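Local coordinates for putative L-alanine-DL-glutamate epimerase (Burkholderia xenovorans, PDB 3SN0), which probably acts as a magnesium-dependent racemase or epimerase of the mandelate racemase/muconate lactonizing enzyme family, at residues 241-246 / 339-344; 120-125 / 161-166; 39-44 / 393-398. All coordinates share one frame; numbering follows the deposited sequence. Where two conformers were deposited one is given.

Interaction 1 (241-246 / 339-344); sequences LFWVEI and LRIMET. With MG (magnesium ion), chain B.
Phe242 presents the end of its ring to one face of the Arg340 guanidinium, offset toward the rim, with Phe242 CZ 3.2 Å from Arg340 NH2. The two planes are inclined at 37°, so this is a tilted approach and not a flat stack. The bend at chi2 of Arg340 (66°) turns the chain after CG and brings the guanidinium to the end of the phenyl ring, which meets one of its faces. The same NH2 donates to a water that in turn donates to the carbonyl oxygen of Phe242, the water lying 2.7 Å from Phe242 O. This water also lies over the centre of one face of the phenyl ring. Next along the strand, Trp243 brings its six-membered ring forward: Trp243 CH2 packs on Ile341 CG2 at 3.7 Å, while the methylene Arg340 CG lies at the indole edge, 3.9 Å from Trp243 CZ3. Ile341 CD1 also touches Phe242 CZ, at 3.9 Å.

These side chains meet across the interior of the barrel of the enolase superfamily, between the start of strand 243-245 and the residues leading into strand 342-344. The backbones are too far apart to pair: the nearest CA atoms, of Phe242 and Ile341, are 10.9 Å from each other. Farther along the first strand the apolar packing gives way to the metal site. Trp243 NE1 donates to Glu245 OE2 over 3.1 Å, on the anti side of the carboxylate and 26° out of its plane. In the conformer given, that bond and a salt bridge from Lys163 probably help to hold the carboxylate, whose other oxygen, Glu245 OE1, binds the magnesium ion at 1.9 Å. Three waters share the metal with Asp219, at the end of strand 215-219, and Glu269, just after strand 265-267. Arg340 NE, for its part, forms a salt bridge with Glu227 of the second subunit.

Interaction 2 (120-125 / 161-166); sequences PVYWSH and AIKTNI. With FUM (fumaric acid), chain C.
The Tyr122 ring receives Lys163 NZ at its edge, near the ring plane, whereas the imidazole of His125 has the fumarate carboxylate at its own edge and the ring of Trp129 stacked on it. In the conformer given, Tyr122 OH accepts a short hydrogen bond of 2.6 Å from Lys163 NZ, and the aliphatic part of the lysine crosses the phenol at a slant, Lys163 CB lying 3.6 Å from Tyr122 CE1. A bend at chi3 (79°) turns the otherwise extended lysine toward that hydroxyl; Lys163 NZ also forms a salt bridge with Glu245, a ligand of the magnesium.

Strands 120-123 and 161-164 run parallel, their short axes 37° apart, where the barrel of the enolase superfamily begins. A single bridge joins them at Trp123 and Ile162: Trp123 N donates to Ala161 O, and Trp123 O accepts from Lys163 N, each at 3.0 Å. The sequence Lys-Thr-Asn at 163-165 probably stands where many relatives carry a Lys-x-Lys motif.

Beyond the bridge the two segments hold one carboxylate of fumarate between them. His125 NE2 gives a nearly straight bond to O7 (2.9 Å, 164°), while Asn165 ND2 donates to O8 at 2.9 Å. Behind them, Asp345 accepts from His125 ND1, and the amide oxygen of Asn165 is hydrogen-bonded to Thr128 and to a water.

Interaction 3 (39-44 / 393-398); sequences EGFGSP and GGLLQY. With FUM (fumaric acid), chain C.
In the loop of the N-terminal capping domain that follows strand 32-37, Gly40 meets the C-terminal tail of the chain at Gly394 and Leu395. The carbonyl oxygen of Gly40 is the centre of the contact. It accepts the backbone amide of Leu395 at 2.8 Å from Leu395 N to Gly40 O, almost straight at 166°. The same oxygen takes a weak bond from Gly42 N across the inverse gamma turn centred on Phe41, and Gly394 CA adds a CH···O contact to Gly40 O at 3.5 Å. Two backbones can come this close because glycines face each other: the CA atoms of Gly40 and Gly394 are 4.0 Å apart, and Gly394 has a positive phi (63°). On the tail side, Gln397 N bonds back to Gly394 O as the chain enters its last helix.

Leu395 is the side chain that links the loop with the ligand. A chi1 of -58°, with CG anti to the carbonyl carbon, directs the branch at the loop, where its two methyls find different partners. Leu395 CD1 lies on the turn, 3.6 Å from Gly42 N. Leu395 CD2 touches Phe41 CD1 at 4.0 Å, and Leu395 CD2 is also 3.4 Å from the fumarate atom O. One turn later Tyr398 CE2 approaches that same fumarate O at 3.8 Å. The tyrosine ring also makes a cation-pi contact with Arg178, which is hydrogen-bonded to fumarate. The Phe41 ring in turn meets Phe320 edge-to-face and touches Glu269 of the metal site. Leu75 and Pro78 of the third subunit pack on Leu395 and Phe41 respectively.

Loop and tail thus form an apolar cover beside the bound dicarboxylate, consistent with the enolase superfamily plan in which loops of the capping domain close over the ligand at the mouth of the barrel.

In the fold
Interactions 1 and 2 are direct neighbours, their centres 8 Å apart, and strand 342-344 of the first runs parallel to strand 118-123 of the second in one sheet. Lys163 NZ is 2.8 Å from Glu245 OE2, and Ser124 OG is 2.6 Å from Glu343 OE2, so the metal-binding side and the fumarate-binding side are joined by a salt bridge and a probable hydrogen bond. Interaction 3 lies farther off, with its centre about 21 Å from that of interaction 2 and 23 Å from that of interaction 1. It nevertheless reaches the same fumarate as interaction 2, and both other contacts are nested in the long loop that interaction 3 closes.

Interaction 1 (241-246 / 339-344)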
loop_
_atom_site.group_PDB
_atom_site.type_symbol
_atom_site.label_atom_id
_atom_site.label_comp_id
_atom_site.label_asym_id
_atom_site.label_seq_id
_atom_site.Cartn_x
_atom_site.Cartn_y
_atom_site.Cartn_z
ATOM N N LEU A 241 -15.406 1.071 29.655
ATOM C CA LEU A 241 -16.497 0.876 28.691
ATOM C C LEU A 241 -16.328 -0.436 27.924
ATOM O O LEU A 241 -15.254 -0.728 27.408
ATOM C CB LEU A 241 -16.597 2.052 27.736
ATOM C CG LEU A 241 -16.818 3.425 28.370
ATOM C CD1 LEU A 241 -16.719 4.551 27.327
ATOM C CD2 LEU A 241 -18.171 3.470 29.121
ATOM N N PHE A 242 -17.406 -1.219 27.888
ATOM C CA PHE A 242 -17.461 -2.528 27.209
ATOM C C PHE A 242 -17.200 -2.327 25.719
ATOM O O PHE A 242 -16.419 -3.042 25.114
ATOM C CB PHE A 242 -18.840 -3.133 27.433
ATOM C CG PHE A 242 -19.028 -4.530 26.903
ATOM C CD1 PHE A 242 -18.780 -5.623 27.700
ATOM C CD2 PHE A 242 -19.560 -4.741 25.646
ATOM C CE1 PHE A 242 -19.011 -6.907 27.225
ATOM C CE2 PHE A 242 -19.788 -6.020 25.174
ATOM C CZ PHE A 242 -19.535 -7.094 25.975
ATOM N N TRP A 243 -17.841 -1.315 25.155
ATOM C CA TRP A 243 -17.482 -0.823 23.837
ATOM C C TRP A 243 -18.047 0.563 23.637
ATOM O O TRP A 243 -18.962 0.991 24.372
ATOM C CB TRP A 243 -17.899 -1.757 22.701
ATOM C CG TRP A 243 -19.356 -1.845 22.267
ATOM C CD1 TRP A 243 -20.207 -0.823 22.014
ATOM C CD2 TRP A 243 -20.076 -3.047 21.944
ATOM N NE1 TRP A 243 -21.416 -1.300 21.577
ATOM C CE2 TRP A 243 -21.356 -2.666 21.520
ATOM C CE3 TRP A 243 -19.756 -4.414 21.971
ATOM C CZ2 TRP A 243 -22.327 -3.586 21.136
ATOM C CZ3 TRP A 243 -20.730 -5.325 21.605
ATOM C CH2 TRP A 243 -21.993 -4.912 21.190
ATOM N N VAL A 244 -17.480 1.242 22.650
ATOM C CA VAL A 244 -18.014 2.494 22.141
ATOM C C VAL A 244 -18.428 2.253 20.702
ATOM O O VAL A 244 -17.622 1.824 19.879
ATOM C CB VAL A 244 -17.029 3.649 22.241
ATOM C CG1 VAL A 244 -17.677 4.941 21.685
ATOM C CG2 VAL A 244 -16.608 3.871 23.696
ATOM N N GLU A 245 -19.707 2.501 20.436
ATOM C CA GLU A 245 -20.333 2.189 19.162
ATOM C C GLU A 245 -20.385 3.460 18.318
ATOM O O GLU A 245 -20.913 4.477 18.765
ATOM C CB GLU A 245 -21.741 1.648 19.428
ATOM C CG GLU A 245 -22.377 0.854 18.304
ATOM C CD GLU A 245 -23.660 0.155 18.741
ATOM O OE1 GLU A 245 -24.558 0.033 17.887
ATOM O OE2 GLU A 245 -23.788 -0.263 19.921
ATOM N N ILE A 246 -19.860 3.380 17.093
ATOM C CA ILE A 246 -19.722 4.553 16.199
ATOM C C ILE A 246 -20.104 4.102 14.792
ATOM O O ILE A 246 -19.457 3.218 14.211
ATOM C CB ILE A 246 -18.259 5.050 16.163
ATOM C CG1 ILE A 246 -17.836 5.557 17.541
ATOM C CG2 ILE A 246 -18.076 6.192 15.110
ATOM C CD1 ILE A 246 -16.329 5.841 17.665
ATOM N N LEU A 339 -19.906 -15.122 18.278
ATOM C CA LEU A 339 -20.938 -14.231 18.804
ATOM C C LEU A 339 -20.405 -13.442 19.983
ATOM O O LEU A 339 -20.053 -14.010 21.005
ATOM C CB LEU A 339 -22.171 -15.026 19.235
ATOM C CG LEU A 339 -23.380 -14.242 19.767
ATOM C CD1 LEU A 339 -24.126 -13.616 18.605
ATOM C CD2 LEU A 339 -24.284 -15.187 20.590
ATOM N N ARG A 340 -20.387 -12.119 19.856
ATOM C CA ARG A 340 -19.933 -11.262 20.932
ATOM C C ARG A 340 -20.886 -11.194 22.103
ATOM O O ARG A 340 -20.466 -11.315 23.256
ATOM C CB ARG A 340 -19.723 -9.820 20.424
ATOM C CG ARG A 340 -19.154 -8.889 21.505
ATOM C CD ARG A 340 -17.758 -9.318 21.861
ATOM N NE ARG A 340 -17.202 -8.656 23.030
ATOM C CZ ARG A 340 -17.354 -9.050 24.298
ATOM N NH1 ARG A 340 -18.102 -10.104 24.624
ATOM N NH2 ARG A 340 -16.729 -8.366 25.258
ATOM N N ILE A 341 -22.162 -10.971 21.783
ATOM C CA ILE A 341 -23.219 -10.670 22.747
ATOM C C ILE A 341 -24.489 -10.428 21.911
ATOM O O ILE A 341 -24.390 -10.242 20.678
ATOM C CB ILE A 341 -22.873 -9.439 23.612
ATOM C CG1 ILE A 341 -23.817 -9.318 24.808
ATOM C CG2 ILE A 341 -22.928 -8.149 22.806
ATOM C CD1 ILE A 341 -23.252 -8.427 25.925
HETATM N N MSE A 342 -25.667 -10.450 22.539
HETATM C CA MSE A 342 -26.902 -10.073 21.842
HETATM C C MSE A 342 -27.592 -8.890 22.498
HETATM O O MSE A 342 -27.752 -8.826 23.713
HETATM C CB MSE A 342 -27.904 -11.226 21.709
HETATM C CG MSE A 342 -29.263 -10.803 20.963
HETATM SE SE MSE A 342 -30.115 -12.434 20.612
HETATM C CE MSE A 342 -31.987 -11.741 20.584
ATOM N N GLU A 343 -27.953 -7.925 21.668
ATOM C CA GLU A 343 -28.718 -6.767 22.086
ATOM C C GLU A 343 -30.154 -7.165 22.330
ATOM O O GLU A 343 -30.714 -7.991 21.605
ATOM C CB GLU A 343 -28.699 -5.731 20.964
ATOM C CG GLU A 343 -29.453 -4.469 21.295
ATOM C CD GLU A 343 -29.508 -3.469 20.167
ATOM O OE1 GLU A 343 -29.212 -3.815 19.003
ATOM O OE2 GLU A 343 -29.859 -2.319 20.461
ATOM N N THR A 344 -30.769 -6.564 23.332
ATOM C CA THR A 344 -32.205 -6.646 23.424
ATOM C C THR A 344 -32.726 -5.475 24.241
ATOM O O THR A 344 -32.021 -4.973 25.107
ATOM C CB THR A 344 -32.660 -7.992 24.042
ATOM O OG1 THR A 344 -34.022 -8.231 23.692
ATOM C CG2 THR A 344 -32.517 -7.965 25.558
HETATM MG MG MG B . -26.012 1.217 17.503
HETATM O O HOH W 1 -15.689 -5.634 24.785
HETATM O O HOH W 2 -27.827 2.044 17.351
HETATM O O HOH W 3 -24.933 2.657 16.648
HETATM O O HOH W 4 -27.035 -0.417 18.541
#

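Interaction 2 (120-125 / 161-166)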
loop_
_atom_site.group_PDB
_atom_site.type_symbol
_atom_site.label_atom_id
_atom_site.label_comp_id
_atom_site.label_asym_id
_atom_site.label_seq_id
_atom_site.Cartn_x
_atom_site.Cartn_y
_atom_site.Cartn_z
ATOM N N PRO A 120 -25.953 -14.618 26.334
ATOM C CA PRO A 120 -25.896 -13.380 27.115
ATOM C C PRO A 120 -26.366 -12.173 26.332
ATOM O O PRO A 120 -26.065 -12.051 25.147
ATOM C CB PRO A 120 -24.406 -13.243 27.453
ATOM C CG PRO A 120 -23.904 -14.660 27.424
ATOM C CD PRO A 120 -24.636 -15.275 26.263
ATOM N N VAL A 121 -27.133 -11.308 26.996
ATOM C CA VAL A 121 -27.611 -10.093 26.379
ATOM C C VAL A 121 -27.072 -8.869 27.057
ATOM O O VAL A 121 -26.528 -8.935 28.163
ATOM C CB VAL A 121 -29.170 -10.024 26.391
ATOM C CG1 VAL A 121 -29.742 -11.215 25.641
ATOM C CG2 VAL A 121 -29.712 -9.965 27.831
ATOM N N TYR A 122 -27.204 -7.735 26.376
ATOM C CA TYR A 122 -27.206 -6.449 27.060
ATOM C C TYR A 122 -28.582 -5.789 26.948
ATOM O O TYR A 122 -29.305 -5.971 25.952
ATOM C CB TYR A 122 -26.106 -5.527 26.567
ATOM C CG TYR A 122 -26.201 -5.015 25.152
ATOM C CD1 TYR A 122 -26.871 -3.825 24.871
ATOM C CD2 TYR A 122 -25.557 -5.667 24.103
ATOM C CE1 TYR A 122 -26.929 -3.319 23.581
ATOM C CE2 TYR A 122 -25.611 -5.163 22.805
ATOM C CZ TYR A 122 -26.273 -3.973 22.560
ATOM O OH TYR A 122 -26.344 -3.466 21.281
ATOM N N TRP A 123 -28.932 -5.047 27.992
ATOM C CA TRP A 123 -30.171 -4.280 28.056
ATOM C C TRP A 123 -29.893 -2.967 27.332
ATOM O O TRP A 123 -29.188 -2.079 27.838
ATOM C CB TRP A 123 -30.564 -4.040 29.517
ATOM C CG TRP A 123 -31.775 -3.187 29.763
ATOM C CD1 TRP A 123 -32.401 -2.351 28.887
ATOM C CD2 TRP A 123 -32.468 -3.045 31.004
ATOM N NE1 TRP A 123 -33.456 -1.720 29.492
ATOM C CE2 TRP A 123 -33.513 -2.114 30.798
ATOM C CE3 TRP A 123 -32.306 -3.614 32.274
ATOM C CZ2 TRP A 123 -34.398 -1.736 31.811
ATOM C CZ3 TRP A 123 -33.202 -3.250 33.281
ATOM C CH2 TRP A 123 -34.230 -2.320 33.042
ATOM N N SER A 124 -30.447 -2.875 26.139
ATOM C CA SER A 124 -30.193 -1.764 25.242
ATOM C C SER A 124 -31.088 -0.576 25.552
ATOM O O SER A 124 -32.089 -0.703 26.251
ATOM C CB SER A 124 -30.385 -2.237 23.802
ATOM O OG SER A 124 -29.799 -1.325 22.901
ATOM N N HIS A 125 -30.751 0.582 24.993
ATOM C CA HIS A 125 -31.543 1.800 25.194
ATOM C C HIS A 125 -31.884 1.998 26.669
ATOM O O HIS A 125 -33.031 2.198 27.040
ATOM C CB HIS A 125 -32.782 1.763 24.304
ATOM C CG HIS A 125 -32.438 1.538 22.861
ATOM N ND1 HIS A 125 -32.516 0.297 22.264
ATOM C CD2 HIS A 125 -31.925 2.374 21.930
ATOM C CE1 HIS A 125 -32.084 0.389 21.016
ATOM N NE2 HIS A 125 -31.726 1.640 20.786
ATOM N N ALA A 161 -24.962 -6.257 31.364
ATOM C CA ALA A 161 -24.515 -5.129 30.522
ATOM C C ALA A 161 -25.676 -4.250 30.126
ATOM O O ALA A 161 -26.783 -4.729 29.992
ATOM C CB ALA A 161 -23.781 -5.638 29.270
ATOM N N ILE A 162 -25.408 -2.955 29.915
ATOM C CA ILE A 162 -26.436 -1.996 29.519
ATOM C C ILE A 162 -25.828 -1.038 28.498
ATOM O O ILE A 162 -24.620 -0.815 28.530
ATOM C CB ILE A 162 -26.990 -1.184 30.749
ATOM C CG1 ILE A 162 -25.882 -0.341 31.399
ATOM C CG2 ILE A 162 -27.612 -2.133 31.773
ATOM C CD1 ILE A 162 -26.297 0.375 32.686
ATOM N N LYS A 163 -26.653 -0.512 27.582
ATOM C CA LYS A 163 -26.180 0.445 26.583
ATOM C C LYS A 163 -26.953 1.744 26.616
ATOM O O LYS A 163 -28.198 1.749 26.547
ATOM C CB LYS A 163 -26.236 -0.139 25.172
ATOM C CG LYS A 163 -25.481 0.707 24.145
ATOM C CD LYS A 163 -25.266 -0.018 22.812
ATOM C CE LYS A 163 -26.503 -0.004 21.930
ATOM N NZ LYS A 163 -26.348 -0.931 20.781
ATOM N N THR A 164 -26.211 2.845 26.700
ATOM C CA THR A 164 -26.794 4.164 26.684
ATOM C C THR A 164 -26.351 4.939 25.436
ATOM O O THR A 164 -25.534 4.458 24.643
ATOM C CB THR A 164 -26.466 4.960 27.978
ATOM O OG1 THR A 164 -27.270 6.139 28.001
ATOM C CG2 THR A 164 -24.962 5.349 28.074
ATOM N N ASN A 165 -26.886 6.140 25.286
ATOM C CA ASN A 165 -26.600 7.030 24.139
ATOM C C ASN A 165 -26.146 8.379 24.714
ATOM O O ASN A 165 -25.595 8.395 25.802
ATOM C CB ASN A 165 -27.845 7.142 23.244
ATOM C CG ASN A 165 -28.288 5.800 22.669
ATOM O OD1 ASN A 165 -28.985 5.014 23.335
ATOM N ND2 ASN A 165 -27.911 5.533 21.399
ATOM N N ILE A 166 -26.340 9.498 24.014
ATOM C CA ILE A 166 -25.784 10.769 24.470
ATOM C C ILE A 166 -26.916 11.631 25.003
ATOM O O ILE A 166 -27.916 11.837 24.297
ATOM C CB ILE A 166 -25.085 11.542 23.346
ATOM C CG1 ILE A 166 -24.066 10.653 22.625
ATOM C CG2 ILE A 166 -24.379 12.795 23.913
ATOM C CD1 ILE A 166 -23.570 11.249 21.282
HETATM O OXT FUM C . -30.866 8.165 18.504
HETATM C C FUM C . -31.570 7.287 17.938
HETATM O O FUM C . -32.561 7.616 17.237
HETATM C C4 FUM C . -31.295 5.840 18.106
HETATM C C5 FUM C . -30.268 5.388 18.831
HETATM C C6 FUM C . -30.011 3.931 18.967
HETATM O O7 FUM C . -30.845 3.119 18.481
HETATM O O8 FUM C . -28.962 3.547 19.563
HETATM O O HOH W 5 -28.786 2.338 23.457
#

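Interaction 3 (39-44 / 393-398)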
loop_
_atom_site.group_PDB
_atom_site.type_symbol
_atom_site.label_atom_id
_atom_site.label_comp_id
_atom_site.label_asym_id
_atom_site.label_seq_id
_atom_site.Cartn_x
_atom_site.Cartn_y
_atom_site.Cartn_z
ATOM N N GLU A 39 -39.596 0.431 9.310
ATOM C CA GLU A 39 -39.418 1.607 8.428
ATOM C C GLU A 39 -38.939 2.859 9.146
ATOM O O GLU A 39 -38.421 3.779 8.514
ATOM C CB GLU A 39 -40.711 1.915 7.682
ATOM C CG GLU A 39 -41.060 0.830 6.675
ATOM C CD GLU A 39 -42.217 1.193 5.761
ATOM O OE1 GLU A 39 -42.818 2.274 5.902
ATOM O OE2 GLU A 39 -42.536 0.376 4.888
ATOM N N GLY A 40 -39.117 2.905 10.460
ATOM C CA GLY A 40 -38.883 4.133 11.215
ATOM C C GLY A 40 -37.430 4.519 11.402
ATOM O O GLY A 40 -37.128 5.702 11.581
ATOM N N PHE A 41 -36.531 3.551 11.314
ATOM C CA PHE A 41 -35.098 3.834 11.442
ATOM C C PHE A 41 -34.517 4.237 10.082
ATOM O O PHE A 41 -33.608 3.600 9.561
ATOM C CB PHE A 41 -34.374 2.638 12.058
ATOM C CG PHE A 41 -33.027 2.978 12.660
ATOM C CD1 PHE A 41 -32.899 4.002 13.603
ATOM C CD2 PHE A 41 -31.899 2.260 12.301
ATOM C CE1 PHE A 41 -31.668 4.299 14.166
ATOM C CE2 PHE A 41 -30.657 2.547 12.868
ATOM C CZ PHE A 41 -30.545 3.575 13.801
ATOM N N GLY A 42 -35.035 5.342 9.552
ATOM C CA GLY A 42 -34.541 5.971 8.332
ATOM C C GLY A 42 -34.878 5.263 7.028
ATOM O O GLY A 42 -34.231 5.522 6.014
ATOM N N SER A 43 -35.943 4.451 7.042
ATOM C CA SER A 43 -36.191 3.471 5.988
ATOM C C SER A 43 -37.616 3.514 5.405
ATOM O O SER A 43 -38.311 2.486 5.389
ATOM C CB SER A 43 -35.918 2.072 6.560
ATOM O OG SER A 43 -34.548 1.936 6.993
ATOM N N PRO A 44 -38.053 4.683 4.917
ATOM C CA PRO A 44 -39.335 4.750 4.256
ATOM C C PRO A 44 -39.233 3.961 2.962
ATOM O O PRO A 44 -38.167 3.989 2.316
ATOM C CB PRO A 44 -39.490 6.251 3.952
ATOM C CG PRO A 44 -38.131 6.764 3.930
ATOM C CD PRO A 44 -37.353 5.979 4.879
ATOM N N GLY A 393 -43.243 6.966 12.405
ATOM C CA GLY A 393 -42.543 7.609 13.510
ATOM C C GLY A 393 -41.043 7.359 13.414
ATOM O O GLY A 393 -40.421 7.656 12.389
ATOM N N GLY A 394 -40.459 6.792 14.461
ATOM C CA GLY A 394 -39.025 6.505 14.455
ATOM C C GLY A 394 -38.253 7.806 14.337
ATOM O O GLY A 394 -38.562 8.773 15.042
ATOM N N LEU A 395 -37.277 7.859 13.432
ATOM C CA LEU A 395 -36.477 9.087 13.280
ATOM C C LEU A 395 -37.323 10.314 12.921
ATOM O O LEU A 395 -36.958 11.457 13.270
ATOM C CB LEU A 395 -35.335 8.904 12.272
ATOM C CG LEU A 395 -34.350 7.780 12.604
ATOM C CD1 LEU A 395 -33.228 7.693 11.541
ATOM C CD2 LEU A 395 -33.750 7.916 14.022
ATOM N N LEU A 396 -38.454 10.094 12.256
ATOM C CA LEU A 396 -39.350 11.214 11.905
ATOM C C LEU A 396 -40.150 11.808 13.074
ATOM O O LEU A 396 -40.518 12.993 13.032
ATOM C CB LEU A 396 -40.310 10.807 10.801
ATOM C CG LEU A 396 -39.664 10.210 9.549
ATOM C CD1 LEU A 396 -40.699 10.222 8.442
ATOM C CD2 LEU A 396 -38.412 10.980 9.107
ATOM N N GLN A 397 -40.423 11.025 14.115
ATOM C CA GLN A 397 -41.247 11.539 15.225
ATOM C C GLN A 397 -40.466 12.250 16.340
ATOM O O GLN A 397 -41.061 13.030 17.096
ATOM C CB GLN A 397 -42.146 10.445 15.808
ATOM C CG GLN A 397 -41.495 9.524 16.805
ATOM C CD GLN A 397 -41.644 9.989 18.243
ATOM O OE1 GLN A 397 -42.753 10.249 18.713
ATOM N NE2 GLN A 397 -40.521 10.077 18.957
ATOM N N TYR A 398 -39.162 11.979 16.466
ATOM C CA TYR A 398 -38.305 12.797 17.346
ATOM C C TYR A 398 -38.341 14.242 16.853
ATOM O O TYR A 398 -38.360 15.186 17.641
ATOM C CB TYR A 398 -36.842 12.345 17.318
ATOM C CG TYR A 398 -36.543 10.996 17.937
ATOM C CD1 TYR A 398 -36.235 10.876 19.292
ATOM C CD2 TYR A 398 -36.525 9.846 17.156
ATOM C CE1 TYR A 398 -35.937 9.636 19.858
ATOM C CE2 TYR A 398 -36.236 8.609 17.708
ATOM C CZ TYR A 398 -35.944 8.508 19.058
ATOM O OH TYR A 398 -35.656 7.287 19.590
HETATM O OXT FUM C . -30.866 8.165 18.504
HETATM C C FUM C . -31.570 7.287 17.938
HETATM O O FUM C . -32.561 7.616 17.237
HETATM C C4 FUM C . -31.295 5.840 18.106
HETATM C C5 FUM C . -30.268 5.388 18.831
HETATM C C6 FUM C . -30.011 3.931 18.967
HETATM O O7 FUM C . -30.845 3.119 18.481
HETATM O O8 FUM C . -28.962 3.547 19.563
#